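Local structure of aminotransferase (Psychrobacter arcticus 273-4, 3IF2) at residues L51-T55 with P318-R324; Q83-I89 with S106-L111; A344-L348 with L426-I430; F372-I377 with V437-Y441. The protein probably catalyses transamination between valine and pyruvate as a pyridoxal 5'-phosphate-dependent enzyme. One frame throughout, in Å; residues are numbered along the deposited sequence.

How the contacts relate
Contacts 1 and 2 lie on the same side of the chain's centre, and contact 4 is opposite both; contact 3 lies with contact 4, opposite contact 2. The first pair meets directly: Val320 CG2 packs on Phe88 CE1 at 3.9 Å, and the 83-89/106-111 pairing falls, in sequence, between the two segments of contact 1. Contacts 3 and 4 share helix 423-441, their centres about 17 Å apart, whereas the centres of contacts 2 and 4 are about 50 Å apart. The cofactor lies nearer the first pair, with the side chains of Leu111 and Phe52 about 11 and 13 Å from a bound pyridoxal phosphate; contacts 3 and 4 lie away from the annotated sites.

Contact 1. Residues L51-T55 with P318-R324; sequences LFLET and PLVANDR
One face of the Arg324 guanidinium carries Leu51 CD1, centred 3.4 Å above the plane, while Glu54 OE2 approaches obliquely and the edge of the Phe52 ring receives Leu319 CD1 at 4.0 Å from CE1. With CG of Leu51 anti to its nitrogen (chi1 176°), the methyl reaches both the guanidinium and, tip to tip, Leu319 CD2. The salt bridge from Arg324 NH1 to Glu54 OE2 measures 3.1 Å but is a weak hydrogen bond, bent to 129° at the hydrogen, with carboxylate and guanidinium planes 49° apart. Further along the helix, Thr55 OG1 bonds to Leu51 O at 2.9 Å, on the opposite face of that carbonyl from Thr55 N, and also touches Leu319 CD2 at 3.5 Å; its CG2 rests on Pro318 CG. With an alanine here, Leu51 O would probably keep only the backbone donor of its pair, Thr55 N, and a gap would open beside Pro318 and Leu319. Asn322 OD1 forms an Asx turn with Arg324 N. The contact joins helix 46-60 to the end of helix 311-321 and the start of helix 324-351, whose Leu328 packs on Leu51 and Phe52; Ile73 of the second subunit also touches Phe52.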
loop_
_atom_site.group_PDB
_atom_site.type_symbol
_atom_site.label_atom_id
_atom_site.label_comp_id
_atom_site.label_asym_id
_atom_site.label_seq_id
_atom_site.Cartn_x
_atom_site.Cartn_y
_atom_site.Cartn_z
ATOM N N LEU A 51 -14.847 19.377 11.282
ATOM C CA LEU A 51 -13.680 20.034 10.667
ATOM C C LEU A 51 -13.252 19.330 9.365
ATOM O O LEU A 51 -12.932 19.990 8.369
ATOM C CB LEU A 51 -12.502 20.123 11.632
ATOM C CG LEU A 51 -11.163 20.704 11.119
ATOM C CD1 LEU A 51 -11.314 22.051 10.378
ATOM C CD2 LEU A 51 -10.200 20.819 12.290
ATOM N N PHE A 52 -13.237 17.997 9.403
ATOM C CA PHE A 52 -12.947 17.202 8.233
ATOM C C PHE A 52 -13.942 17.450 7.101
ATOM O O PHE A 52 -13.510 17.620 5.958
ATOM C CB PHE A 52 -12.866 15.688 8.549
ATOM C CG PHE A 52 -11.654 15.264 9.391
ATOM C CD1 PHE A 52 -10.434 15.990 9.413
ATOM C CD2 PHE A 52 -11.699 14.051 10.067
ATOM C CE1 PHE A 52 -9.349 15.557 10.173
ATOM C CE2 PHE A 52 -10.596 13.610 10.816
ATOM C CZ PHE A 52 -9.419 14.371 10.863
ATOM N N LEU A 53 -15.239 17.490 7.411
ATOM C CA LEU A 53 -16.273 17.722 6.381
ATOM C C LEU A 53 -16.120 19.086 5.734
ATOM O O LEU A 53 -16.232 19.208 4.520
ATOM C CB LEU A 53 -17.703 17.566 6.947
ATOM C CG LEU A 53 -18.861 17.533 5.948
ATOM C CD1 LEU A 53 -18.564 16.611 4.732
ATOM C CD2 LEU A 53 -20.143 17.154 6.650
ATOM N N GLU A 54 -15.835 20.096 6.552
ATOM C CA GLU A 54 -15.561 21.465 6.075
ATOM C C GLU A 54 -14.369 21.486 5.119
ATOM O O GLU A 54 -14.443 22.086 4.048
ATOM C CB GLU A 54 -15.318 22.406 7.265
ATOM C CG GLU A 54 -14.719 23.789 6.968
ATOM C CD GLU A 54 -14.423 24.522 8.256
ATOM O OE1 GLU A 54 -15.390 24.821 8.993
ATOM O OE2 GLU A 54 -13.232 24.777 8.542
ATOM N N THR A 55 -13.281 20.851 5.528
ATOM C CA THR A 55 -12.072 20.797 4.695
ATOM C C THR A 55 -12.371 20.103 3.345
ATOM O O THR A 55 -12.029 20.635 2.298
ATOM C CB THR A 55 -10.900 20.119 5.423
ATOM O OG1 THR A 55 -10.715 20.737 6.707
ATOM C CG2 THR A 55 -9.639 20.247 4.625
ATOM N N PRO A 318 -3.913 21.546 4.457
ATOM C CA PRO A 318 -4.285 22.846 5.002
ATOM C C PRO A 318 -4.356 22.897 6.526
ATOM O O PRO A 318 -4.058 23.943 7.090
ATOM C CB PRO A 318 -5.662 23.132 4.364
ATOM C CG PRO A 318 -6.180 21.812 3.958
ATOM C CD PRO A 318 -4.953 21.054 3.536
ATOM N N LEU A 319 -4.731 21.794 7.171
ATOM C CA LEU A 319 -4.802 21.726 8.641
ATOM C C LEU A 319 -3.388 21.722 9.281
ATOM O O LEU A 319 -3.245 22.081 10.466
ATOM C CB LEU A 319 -5.639 20.515 9.117
ATOM C CG LEU A 319 -7.051 20.315 8.521
ATOM C CD1 LEU A 319 -7.722 19.066 9.070
ATOM C CD2 LEU A 319 -7.944 21.508 8.749
ATOM N N VAL A 320 -2.363 21.293 8.522
ATOM C CA VAL A 320 -0.944 21.348 8.969
ATOM C C VAL A 320 -0.445 22.791 8.769
ATOM O O VAL A 320 0.135 23.387 9.696
ATOM C CB VAL A 320 -0.036 20.317 8.203
ATOM C CG1 VAL A 320 1.433 20.572 8.449
ATOM C CG2 VAL A 320 -0.401 18.910 8.569
ATOM N N ALA A 321 -0.705 23.351 7.578
ATOM C CA ALA A 321 -0.330 24.738 7.229
ATOM C C ALA A 321 -0.755 25.774 8.258
ATOM O O ALA A 321 0.029 26.679 8.576
ATOM C CB ALA A 321 -0.872 25.140 5.850
ATOM N N ASN A 322 -1.958 25.635 8.802
ATOM C CA ASN A 322 -2.477 26.618 9.779
ATOM C C ASN A 322 -2.510 26.134 11.252
ATOM O O ASN A 322 -3.208 26.729 12.083
ATOM C CB ASN A 322 -3.868 27.094 9.312
ATOM C CG ASN A 322 -4.953 26.026 9.453
ATOM O OD1 ASN A 322 -4.748 24.950 10.041
ATOM N ND2 ASN A 322 -6.119 26.332 8.932
ATOM N N ASP A 323 -1.801 25.038 11.542
ATOM C CA ASP A 323 -1.770 24.393 12.869
ATOM C C ASP A 323 -3.114 23.891 13.432
ATOM O O ASP A 323 -3.149 23.465 14.589
ATOM C CB ASP A 323 -1.033 25.263 13.921
ATOM C CG ASP A 323 0.470 25.396 13.655
ATOM O OD1 ASP A 323 1.057 24.591 12.895
ATOM O OD2 ASP A 323 1.090 26.321 14.244
ATOM N N ARG A 324 -4.192 23.863 12.642
ATOM C CA ARG A 324 -5.478 23.361 13.158
ATOM C C ARG A 324 -5.420 21.875 13.480
ATOM O O ARG A 324 -6.203 21.427 14.305
ATOM C CB ARG A 324 -6.682 23.687 12.255
ATOM C CG ARG A 324 -7.085 25.163 12.265
ATOM C CD ARG A 324 -8.376 25.415 11.496
ATOM N NE ARG A 324 -9.555 25.042 12.294
ATOM C CZ ARG A 324 -10.836 25.158 11.904
ATOM N NH1 ARG A 324 -11.168 25.608 10.675
ATOM N NH2 ARG A 324 -11.809 24.792 12.757
#

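Contact 2. Residues Q83-I89 with S106-L111; sequences QGDSAFI and SENIAL
Gln83 stretches its side chain out, chi1 -177° and chi2 175°, which carries NE2 along the strand to Ile109 O, while Leu111 sets CG beside its backbone nitrogen, chi1 -57°, and turns its methyls to the start of the facing helix. Gln83 NE2 donates to Ile109 O at 2.7 Å, with the oxygen close to the amide plane, and makes a weak, bent bond to Ser106 O. Its backbone works too: Leu111 N donates to Gln83 O at 2.9 Å in a nearly straight bond, and Ala110 CA-H leans on the same oxygen. A leucine in place of Gln83 would probably leave Ile109 O and Ser106 O without their amide donor and set the turn before the strand freer to move. Gly84 next to it has backbone angles suited to glycine, and any CB there would run into Leu111 CG. Leu111 CD1 lies 3.7 Å from Phe88 CD2, at the ring edge and in its plane, and also meets Asp85 N. Ile89 slides past Ile109 in the opposite direction, its CG2 4.0 Å from Ile109 CB and resting on Ser106 CB as well. Asp85 N-caps helix 86-100 by accepting from Phe88 N at 2.9 Å, and its other oxygen pairs with Arg310. Gln83 thus grips, by side chain and backbone, one edge of strand 109-112, whose Ala110 bonds on the other edge to Ile287; beside this polar seam, Phe88, Ile89 and Leu111 join the helix to the sheet, so Gln83 satisfies Ile109 O and Leu111 N among largely apolar groups.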
loop_
_atom_site.group_PDB
_atom_site.type_symbol
_atom_site.label_atom_id
_atom_site.label_comp_id
_atom_site.label_asym_id
_atom_site.label_seq_id
_atom_site.Cartn_x
_atom_site.Cartn_y
_atom_site.Cartn_z
ATOM N N GLN A 83 7.976 9.222 -3.372
ATOM C CA GLN A 83 8.264 9.690 -2.017
ATOM C C GLN A 83 6.988 10.174 -1.278
ATOM O O GLN A 83 6.935 10.099 -0.061
ATOM C CB GLN A 83 9.320 10.797 -2.069
ATOM C CG GLN A 83 9.775 11.326 -0.694
ATOM C CD GLN A 83 10.902 12.325 -0.796
ATOM O OE1 GLN A 83 11.681 12.306 -1.745
ATOM N NE2 GLN A 83 11.017 13.190 0.204
ATOM N N GLY A 84 6.000 10.684 -2.023
ATOM C CA GLY A 84 4.714 11.116 -1.482
ATOM C C GLY A 84 4.289 12.510 -1.921
ATOM O O GLY A 84 5.102 13.299 -2.362
ATOM N N ASP A 85 3.000 12.806 -1.763
ATOM C CA ASP A 85 2.408 14.121 -2.103
ATOM C C ASP A 85 3.342 15.293 -1.737
ATOM O O ASP A 85 3.567 15.541 -0.555
ATOM C CB ASP A 85 1.056 14.252 -1.382
ATOM C CG ASP A 85 0.288 15.491 -1.774
ATOM O OD1 ASP A 85 0.583 16.606 -1.268
ATOM O OD2 ASP A 85 -0.663 15.325 -2.564
ATOM N N SER A 86 3.901 15.965 -2.751
ATOM C CA SER A 86 4.845 17.099 -2.556
ATOM C C SER A 86 4.338 18.203 -1.614
ATOM O O SER A 86 5.062 18.585 -0.696
ATOM C CB SER A 86 5.180 17.776 -3.886
ATOM O OG SER A 86 5.690 16.832 -4.805
ATOM N N ALA A 87 3.112 18.688 -1.850
ATOM C CA ALA A 87 2.523 19.785 -1.077
ATOM C C ALA A 87 2.420 19.436 0.415
ATOM O O ALA A 87 2.769 20.258 1.276
ATOM C CB ALA A 87 1.131 20.219 -1.657
ATOM N N PHE A 88 1.974 18.214 0.696
ATOM C CA PHE A 88 1.866 17.714 2.084
ATOM C C PHE A 88 3.247 17.620 2.778
ATOM O O PHE A 88 3.377 18.030 3.936
ATOM C CB PHE A 88 1.121 16.362 2.120
ATOM C CG PHE A 88 0.775 15.864 3.510
ATOM C CD1 PHE A 88 0.139 16.701 4.449
ATOM C CD2 PHE A 88 0.975 14.530 3.846
ATOM C CE1 PHE A 88 -0.235 16.234 5.698
ATOM C CE2 PHE A 88 0.606 14.039 5.081
ATOM C CZ PHE A 88 -0.000 14.884 6.028
ATOM N N ILE A 89 4.258 17.110 2.065
ATOM C CA ILE A 89 5.624 17.055 2.600
ATOM C C ILE A 89 6.151 18.471 2.918
ATOM O O ILE A 89 6.719 18.664 3.991
ATOM C CB ILE A 89 6.627 16.264 1.650
ATOM C CG1 ILE A 89 6.338 14.749 1.710
ATOM C CG2 ILE A 89 8.116 16.560 1.998
ATOM C CD1 ILE A 89 7.017 13.969 0.611
ATOM N N SER A 106 12.756 18.741 2.513
ATOM C CA SER A 106 11.861 17.724 1.940
ATOM C C SER A 106 12.535 16.349 1.832
ATOM O O SER A 106 11.844 15.334 1.838
ATOM C CB SER A 106 11.294 18.160 0.594
ATOM O OG SER A 106 12.319 18.302 -0.356
ATOM N N GLU A 107 13.871 16.316 1.788
ATOM C CA GLU A 107 14.625 15.050 1.731
ATOM C C GLU A 107 14.428 14.127 2.950
ATOM O O GLU A 107 14.657 12.925 2.827
ATOM C CB GLU A 107 16.120 15.311 1.526
ATOM C CG GLU A 107 16.484 15.918 0.177
ATOM C CD GLU A 107 17.980 16.263 0.076
ATOM O OE1 GLU A 107 18.854 15.414 0.377
ATOM O OE2 GLU A 107 18.295 17.405 -0.318
ATOM N N ASN A 108 13.988 14.697 4.083
ATOM C CA ASN A 108 13.761 13.997 5.357
ATOM C C ASN A 108 12.360 13.450 5.609
ATOM O O ASN A 108 12.108 12.919 6.667
ATOM C CB ASN A 108 14.093 14.941 6.524
ATOM C CG ASN A 108 15.535 15.394 6.526
ATOM O OD1 ASN A 108 15.830 16.581 6.360
ATOM N ND2 ASN A 108 16.446 14.443 6.724
ATOM N N ILE A 109 11.448 13.552 4.658
ATOM C CA ILE A 109 10.079 13.101 4.868
ATOM C C ILE A 109 9.563 12.336 3.661
ATOM O O ILE A 109 9.717 12.792 2.516
ATOM C CB ILE A 109 9.107 14.267 5.146
ATOM C CG1 ILE A 109 9.626 15.158 6.282
ATOM C CG2 ILE A 109 7.688 13.716 5.461
ATOM C CD1 ILE A 109 8.648 16.230 6.735
ATOM N N ALA A 110 8.981 11.169 3.943
ATOM C CA ALA A 110 8.331 10.327 2.953
ATOM C C ALA A 110 6.969 9.927 3.509
ATOM O O ALA A 110 6.751 9.978 4.724
ATOM C CB ALA A 110 9.161 9.095 2.662
ATOM N N LEU A 111 6.066 9.565 2.605
ATOM C CA LEU A 111 4.727 9.096 2.925
ATOM C C LEU A 111 4.626 7.613 2.531
ATOM O O LEU A 111 5.277 7.171 1.552
ATOM C CB LEU A 111 3.663 9.917 2.176
ATOM C CG LEU A 111 3.629 11.435 2.381
ATOM C CD1 LEU A 111 2.502 12.084 1.552
ATOM C CD2 LEU A 111 3.454 11.756 3.818
#

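Contact 3. Residues A344-L348 with L426-I430; sequences AVKLL and LIDGI
The carbonyl oxygen of Ala344 accepts Leu348 N at 2.9 Å within its own helix, and on the contact side Ile430 CD1 lies against it at 3.8 Å. No hydrogen bond crosses between the helices, so apolar fit alone holds these segments together. Ile430 is the centre of that fit. Its CG1 is anti to the carbonyl carbon, chi1 -68°, which sends CD1 into the notch between Ala344 and Leu347, 3.8 Å from Leu347 CB, and leaves CG2 to face Leu348. There CG2 meets Leu348 CD2 at 3.6 Å, the two side chains crossing at about a right angle, and it also touches Leu347 O. Leu347 leans the other way along the facing helix: its CD1 passes obliquely over Ile427 at 3.9 Å from CG1 and approaches Leu426 O. At the near end of the contact, Ala344 CB reaches Leu426 CD2 more loosely at 4.4 Å. The axes of the two segments run in roughly the same direction, 32° apart with a signed crossing of -32°, and come within 10.1 Å. Beneath them, Met417 of strand 414-418 touches Ala344, Leu348 and Ile430, while strands 357-360 and 367-372 take up Leu348. Two helices packed side by side on one face of a mixed sheet in this way are consistent with the small C-terminal alpha/beta domain of fold type I aminotransferases.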
loop_
_atom_site.group_PDB
_atom_site.type_symbol
_atom_site.label_atom_id
_atom_site.label_comp_id
_atom_site.label_asym_id
_atom_site.label_seq_id
_atom_site.Cartn_x
_atom_site.Cartn_y
_atom_site.Cartn_z
ATOM N N ALA A 344 -13.976 4.339 32.070
ATOM C CA ALA A 344 -13.665 2.907 32.045
ATOM C C ALA A 344 -13.053 2.436 33.374
ATOM O O ALA A 344 -13.475 1.406 33.897
ATOM C CB ALA A 344 -12.745 2.564 30.853
ATOM N N VAL A 345 -12.091 3.192 33.921
ATOM C CA VAL A 345 -11.455 2.860 35.227
ATOM C C VAL A 345 -12.492 2.812 36.367
ATOM O O VAL A 345 -12.457 1.890 37.190
ATOM C CB VAL A 345 -10.301 3.852 35.614
ATOM C CG1 VAL A 345 -9.793 3.603 37.052
ATOM C CG2 VAL A 345 -9.159 3.783 34.623
ATOM N N LYS A 346 -13.383 3.817 36.399
ATOM C CA LYS A 346 -14.489 3.929 37.375
ATOM C C LYS A 346 -15.275 2.619 37.338
ATOM O O LYS A 346 -15.386 1.932 38.366
ATOM C CB LYS A 346 -15.403 5.129 36.988
ATOM C CG LYS A 346 -16.696 5.475 37.788
ATOM C CD LYS A 346 -16.502 6.595 38.820
ATOM C CE LYS A 346 -17.789 7.445 39.033
ATOM N NZ LYS A 346 -19.008 6.636 39.357
ATOM N N LEU A 347 -15.747 2.265 36.135
ATOM C CA LEU A 347 -16.549 1.052 35.908
ATOM C C LEU A 347 -15.813 -0.246 36.270
ATOM O O LEU A 347 -16.419 -1.131 36.875
ATOM C CB LEU A 347 -17.067 0.986 34.469
ATOM C CG LEU A 347 -18.018 2.086 33.984
ATOM C CD1 LEU A 347 -18.221 1.885 32.466
ATOM C CD2 LEU A 347 -19.342 2.149 34.742
ATOM N N LEU A 348 -14.524 -0.334 35.940
ATOM C CA LEU A 348 -13.702 -1.522 36.274
ATOM C C LEU A 348 -13.549 -1.668 37.788
ATOM O O LEU A 348 -13.656 -2.777 38.305
ATOM C CB LEU A 348 -12.325 -1.522 35.568
ATOM C CG LEU A 348 -12.316 -1.785 34.058
ATOM C CD1 LEU A 348 -10.966 -1.487 33.481
ATOM C CD2 LEU A 348 -12.695 -3.210 33.737
ATOM N N LEU A 426 -18.987 0.083 26.674
ATOM C CA LEU A 426 -18.091 -0.033 27.839
ATOM C C LEU A 426 -18.815 -0.474 29.122
ATOM O O LEU A 426 -18.252 -1.267 29.885
ATOM C CB LEU A 426 -17.306 1.269 28.097
ATOM C CG LEU A 426 -16.124 1.643 27.180
ATOM C CD1 LEU A 426 -15.819 3.149 27.303
ATOM C CD2 LEU A 426 -14.864 0.794 27.458
ATOM N N ILE A 427 -20.036 0.023 29.348
ATOM C CA ILE A 427 -20.836 -0.350 30.528
ATOM C C ILE A 427 -21.229 -1.852 30.480
ATOM O O ILE A 427 -21.019 -2.592 31.453
ATOM C CB ILE A 427 -22.154 0.528 30.674
ATOM C CG1 ILE A 427 -21.839 2.018 30.900
ATOM C CG2 ILE A 427 -23.044 0.030 31.829
ATOM C CD1 ILE A 427 -23.081 2.928 30.771
ATOM N N ASP A 428 -21.810 -2.256 29.347
ATOM C CA ASP A 428 -22.247 -3.637 29.103
ATOM C C ASP A 428 -21.085 -4.642 29.131
ATOM O O ASP A 428 -21.178 -5.685 29.779
ATOM C CB ASP A 428 -22.966 -3.754 27.741
ATOM C CG ASP A 428 -24.279 -2.972 27.672
ATOM O OD1 ASP A 428 -24.748 -2.404 28.687
ATOM O OD2 ASP A 428 -24.847 -2.940 26.564
ATOM N N GLY A 429 -20.008 -4.307 28.414
ATOM C CA GLY A 429 -18.811 -5.135 28.295
ATOM C C GLY A 429 -18.116 -5.360 29.616
ATOM O O GLY A 429 -17.831 -6.499 29.967
ATOM N N ILE A 430 -17.865 -4.274 30.348
ATOM C CA ILE A 430 -17.226 -4.350 31.669
ATOM C C ILE A 430 -18.117 -5.122 32.665
ATOM O O ILE A 430 -17.582 -5.868 33.490
ATOM C CB ILE A 430 -16.812 -2.962 32.196
ATOM C CG1 ILE A 430 -15.687 -2.404 31.337
ATOM C CG2 ILE A 430 -16.323 -3.024 33.646
ATOM C CD1 ILE A 430 -15.394 -0.968 31.615
#

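Contact 4. Residues F372-I377 with V437-Y441; sequences FKDLPI and VRELY
A type II beta turn from Phe372 to Leu375 wraps the end of Tyr441, whose hydroxyl donates to Lys373 O at 2.5 Å. Phe372 CB also lies near the ring plane, across the hydroxyl from Lys373 O, 3.4 Å from Tyr441 OH; Leu375 CD1 approaches the ring obliquely, 4.0 Å from Tyr441 CE2. One turn earlier in the helix, Val437 CG2 lies over one face of the Phe372 ring, 3.9 Å above the plane and offset toward the rim. Leu440 presents CD2 to both Leu375 CD1 and Ile377 CD1, crossing the isoleucine at about a right angle, while Pro376 CG rests 3.6 Å from Leu440 O. Ile377 holds CG1 between its backbone nitrogen and carbonyl carbon, chi1 66°, and this brings CD1 against Leu440 CD2. The turn takes its place from the sheet: Phe372 closes strand 367-372 and bonds through its backbone to Glu413, Lys373 to Pro356, and Leu382 of helix 379-388 packs on Phe372, Leu375 and Val437. Helix 423-441 thereby joins its last turn to the loop after this strand. Lys373 O lies in the plane of the Tyr441 ring at its edge, yet the hydroxyl stands 47° out of the carbonyl plane, off the lone pairs.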
loop_
_atom_site.group_PDB
_atom_site.type_symbol
_atom_site.label_atom_id
_atom_site.label_comp_id
_atom_site.label_asym_id
_atom_site.label_seq_id
_atom_site.Cartn_x
_atom_site.Cartn_y
_atom_site.Cartn_z
ATOM N N PHE A 372 -4.961 -9.444 35.547
ATOM C CA PHE A 372 -5.638 -10.275 36.539
ATOM C C PHE A 372 -4.578 -11.145 37.215
ATOM O O PHE A 372 -4.218 -12.188 36.674
ATOM C CB PHE A 372 -6.707 -11.153 35.862
ATOM C CG PHE A 372 -7.696 -10.382 35.038
ATOM C CD1 PHE A 372 -8.646 -9.569 35.651
ATOM C CD2 PHE A 372 -7.705 -10.484 33.650
ATOM C CE1 PHE A 372 -9.571 -8.850 34.886
ATOM C CE2 PHE A 372 -8.626 -9.777 32.883
ATOM C CZ PHE A 372 -9.558 -8.958 33.501
ATOM N N LYS A 373 -4.058 -10.709 38.369
ATOM C CA LYS A 373 -3.042 -11.501 39.106
ATOM C C LYS A 373 -3.602 -12.884 39.508
ATOM O O LYS A 373 -4.690 -12.954 40.067
ATOM C CB LYS A 373 -2.524 -10.789 40.380
ATOM C CG LYS A 373 -1.553 -9.571 40.236
ATOM C CD LYS A 373 -1.204 -9.062 41.677
ATOM C CE LYS A 373 -0.318 -7.792 41.770
ATOM N NZ LYS A 373 1.156 -7.971 41.614
ATOM N N ASP A 374 -2.870 -13.959 39.184
ATOM C CA ASP A 374 -3.231 -15.364 39.531
ATOM C C ASP A 374 -4.600 -15.832 39.021
ATOM O O ASP A 374 -5.342 -16.499 39.741
ATOM C CB ASP A 374 -3.150 -15.594 41.055
ATOM C CG ASP A 374 -1.840 -15.128 41.659
ATOM O OD1 ASP A 374 -0.798 -15.140 40.965
ATOM O OD2 ASP A 374 -1.862 -14.751 42.847
ATOM N N LEU A 375 -4.915 -15.492 37.772
ATOM C CA LEU A 375 -6.199 -15.868 37.172
ATOM C C LEU A 375 -6.178 -17.394 36.975
ATOM O O LEU A 375 -5.186 -17.918 36.446
ATOM C CB LEU A 375 -6.432 -15.121 35.850
ATOM C CG LEU A 375 -7.785 -15.254 35.125
ATOM C CD1 LEU A 375 -8.955 -14.866 36.008
ATOM C CD2 LEU A 375 -7.799 -14.425 33.823
ATOM N N PRO A 376 -7.235 -18.121 37.436
ATOM C CA PRO A 376 -7.224 -19.603 37.294
ATOM C C PRO A 376 -7.202 -20.146 35.855
ATOM O O PRO A 376 -6.840 -21.303 35.662
ATOM C CB PRO A 376 -8.497 -20.053 38.024
ATOM C CG PRO A 376 -8.979 -18.875 38.760
ATOM C CD PRO A 376 -8.493 -17.665 38.054
ATOM N N ILE A 377 -7.613 -19.329 34.880
ATOM C CA ILE A 377 -7.553 -19.684 33.462
ATOM C C ILE A 377 -6.576 -18.719 32.785
ATOM O O ILE A 377 -6.154 -17.734 33.395
ATOM C CB ILE A 377 -8.982 -19.682 32.800
ATOM C CG1 ILE A 377 -9.627 -18.276 32.748
ATOM C CG2 ILE A 377 -9.900 -20.683 33.536
ATOM C CD1 ILE A 377 -10.994 -18.248 32.066
ATOM N N VAL A 437 -15.103 -12.872 35.496
ATOM C CA VAL A 437 -13.851 -12.865 36.276
ATOM C C VAL A 437 -14.069 -13.076 37.775
ATOM O O VAL A 437 -13.320 -13.822 38.405
ATOM C CB VAL A 437 -13.003 -11.584 36.013
ATOM C CG1 VAL A 437 -11.832 -11.475 36.991
ATOM C CG2 VAL A 437 -12.500 -11.561 34.560
ATOM N N ARG A 438 -15.075 -12.418 38.351
ATOM C CA ARG A 438 -15.388 -12.615 39.771
ATOM C C ARG A 438 -15.743 -14.075 40.040
ATOM O O ARG A 438 -15.245 -14.658 40.996
ATOM C CB ARG A 438 -16.529 -11.713 40.245
ATOM C CG ARG A 438 -16.158 -10.237 40.469
ATOM C CD ARG A 438 -17.229 -9.529 41.341
ATOM N NE ARG A 438 -18.590 -9.741 40.843
ATOM C CZ ARG A 438 -19.193 -9.063 39.858
ATOM N NH1 ARG A 438 -18.582 -8.068 39.200
ATOM N NH2 ARG A 438 -20.440 -9.404 39.515
ATOM N N GLU A 439 -16.574 -14.652 39.168
ATOM C CA GLU A 439 -17.016 -16.058 39.259
ATOM C C GLU A 439 -15.805 -17.018 39.239
ATOM O O GLU A 439 -15.799 -18.012 39.980
ATOM C CB GLU A 439 -18.039 -16.352 38.135
ATOM C CG GLU A 439 -18.835 -17.655 38.211
ATOM C CD GLU A 439 -18.063 -18.906 37.816
ATOM O OE1 GLU A 439 -17.074 -18.832 37.046
ATOM O OE2 GLU A 439 -18.461 -19.996 38.268
ATOM N N LEU A 440 -14.802 -16.712 38.403
ATOM C CA LEU A 440 -13.547 -17.487 38.313
ATOM C C LEU A 440 -12.736 -17.404 39.606
ATOM O O LEU A 440 -12.303 -18.442 40.125
ATOM C CB LEU A 440 -12.668 -17.047 37.117
ATOM C CG LEU A 440 -12.951 -17.560 35.688
ATOM C CD1 LEU A 440 -14.435 -17.889 35.398
ATOM C CD2 LEU A 440 -12.369 -16.557 34.647
ATOM N N TYR A 441 -12.520 -16.192 40.116
ATOM C CA TYR A 441 -11.782 -16.009 41.384
ATOM C C TYR A 441 -12.489 -16.618 42.605
ATOM O O TYR A 441 -11.828 -17.104 43.521
ATOM C CB TYR A 441 -11.471 -14.535 41.675
ATOM C CG TYR A 441 -10.263 -13.962 40.954
ATOM C CD1 TYR A 441 -8.966 -14.286 41.370
ATOM C CD2 TYR A 441 -10.407 -13.050 39.897
ATOM C CE1 TYR A 441 -7.841 -13.744 40.733
ATOM C CE2 TYR A 441 -9.282 -12.497 39.255
ATOM C CZ TYR A 441 -8.009 -12.852 39.683
ATOM O OH TYR A 441 -6.923 -12.318 39.079
#